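Local coordinates for N2152 (Neocallimastix frontalis, PDB 5U22), which is a family 39 glycoside hydrolase of an anaerobic rumen fungus, probably cleaving arabinosyl-containing substrates, at residues P183-S186 against K192-N195. Sequence-based numbering, arbitrary orientation.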
loop_
_atom_site.group_PDB
_atom_site.type_symbol
_atom_site.label_atom_id
_atom_site.label_comp_id
_atom_site.label_asym_id
_atom_site.label_seq_id
_atom_site.Cartn_x
_atom_site.Cartn_y
_atom_site.Cartn_z
ATOM N N PRO A 183 4.016 -14.977 -3.970
ATOM C CA PRO A 183 5.429 -15.333 -3.810
ATOM C C PRO A 183 6.368 -14.144 -3.637
ATOM O O PRO A 183 7.568 -14.368 -3.563
ATOM C CB PRO A 183 5.732 -16.061 -5.114
ATOM C CG PRO A 183 4.897 -15.334 -6.116
ATOM C CD PRO A 183 3.633 -14.895 -5.391
ATOM N N SER A 184 5.835 -12.919 -3.599
ATOM C CA SER A 184 6.603 -11.716 -3.248
ATOM C C SER A 184 7.646 -11.343 -4.306
ATOM O O SER A 184 8.727 -10.851 -3.972
ATOM C CB SER A 184 7.266 -11.867 -1.875
ATOM O OG SER A 184 6.328 -12.353 -0.922
ATOM N N PHE A 185 7.313 -11.535 -5.583
ATOM C CA PHE A 185 8.216 -11.170 -6.669
ATOM C C PHE A 185 8.646 -9.712 -6.558
ATOM O O PHE A 185 7.857 -8.838 -6.182
ATOM C CB PHE A 185 7.543 -11.332 -8.033
ATOM C CG PHE A 185 7.153 -12.731 -8.396
ATOM C CD1 PHE A 185 8.019 -13.786 -8.232
ATOM C CD2 PHE A 185 5.911 -12.970 -8.979
ATOM C CE1 PHE A 185 7.647 -15.065 -8.613
ATOM C CE2 PHE A 185 5.531 -14.251 -9.354
ATOM C CZ PHE A 185 6.406 -15.298 -9.174
ATOM N N SER A 186 9.896 -9.441 -6.952
ATOM C CA SER A 186 10.363 -8.058 -6.994
ATOM C C SER A 186 9.629 -7.244 -8.055
ATOM O O SER A 186 9.391 -6.041 -7.874
ATOM C CB SER A 186 11.858 -8.013 -7.259
ATOM O OG SER A 186 12.285 -6.672 -7.293
ATOM N N LYS A 192 6.270 -15.493 -15.420
ATOM C CA LYS A 192 6.757 -15.843 -14.093
ATOM C C LYS A 192 5.599 -16.140 -13.149
ATOM O O LYS A 192 5.612 -17.139 -12.415
ATOM C CB LYS A 192 7.618 -14.688 -13.571
ATOM C CG LYS A 192 8.178 -14.869 -12.178
ATOM C CD LYS A 192 9.258 -13.827 -11.893
ATOM C CE LYS A 192 8.737 -12.403 -12.061
ATOM N NZ LYS A 192 9.789 -11.365 -11.860
ATOM N N MET A 193 4.574 -15.287 -13.168
ATOM C CA MET A 193 3.414 -15.500 -12.303
ATOM C C MET A 193 2.635 -16.740 -12.722
ATOM O O MET A 193 2.235 -17.548 -11.879
ATOM C CB MET A 193 2.501 -14.274 -12.326
ATOM C CG MET A 193 1.229 -14.448 -11.493
ATOM S SD MET A 193 1.555 -14.709 -9.729
ATOM C CE MET A 193 1.891 -13.029 -9.201
ATOM N N LYS A 194 2.399 -16.901 -14.023
ATOM C CA LYS A 194 1.663 -18.067 -14.497
ATOM C C LYS A 194 2.363 -19.361 -14.090
ATOM O O LYS A 194 1.723 -20.293 -13.591
ATOM C CB LYS A 194 1.504 -17.987 -16.015
ATOM C CG LYS A 194 0.699 -19.148 -16.630
ATOM C CD LYS A 194 0.544 -18.955 -18.148
ATOM C CE LYS A 194 -0.212 -20.103 -18.809
ATOM N NZ LYS A 194 -0.669 -19.685 -20.169
ATOM N N ASN A 195 3.682 -19.433 -14.309
ATOM C CA ASN A 195 4.445 -20.615 -13.899
ATOM C C ASN A 195 4.247 -20.894 -12.413
ATOM O O ASN A 195 4.039 -22.038 -12.002
ATOM C CB ASN A 195 5.924 -20.425 -14.225
ATOM C CG ASN A 195 6.293 -20.908 -15.637
ATOM O OD1 ASN A 195 5.823 -21.959 -16.089
ATOM N ND2 ASN A 195 7.151 -20.158 -16.323
#
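K192 NZ is gripped by a salt bridge to D149 and a hydrogen bond to the carbonyl O of W187, while the carbon chain behind it runs alongside F185 over one face of its ring. The pair joins strand 180-185 to helix 190-202, within a beta-alpha-beta unit of the TIM barrel. K192 sends CG anti to its own backbone N (chi1 178°) and heads back toward the strand. K192 CG makes a CH-pi contact, 3.8 Å from the F185 ring centroid and 22° off the normal. Further on, K192 CD sits 3.9 Å from F185 CD1. P183 follows a cis peptide bond, and P183 CG lies 3.4 Å above the F185 ring plane on the opposite face, offset toward the rim. The phenyl is sandwiched between a proline and a lysine chain. M193 comes to the rim instead, in a Met-aromatic contact. M193 SD is 5.3 Å from the F185 ring centroid, at the edge. Beyond the ring, M193 packs on I210 and W212 of strand 209-212 and on helix 221-235. With alanine in place of F185, the K192 methylenes and the M193 thioether would probably lose their aromatic partner and a gap would open between strand and helix. The M193 chain bends at chi2 (62°) and again at chi3, which brings M193 CE to 3.8 Å from F185 CE2.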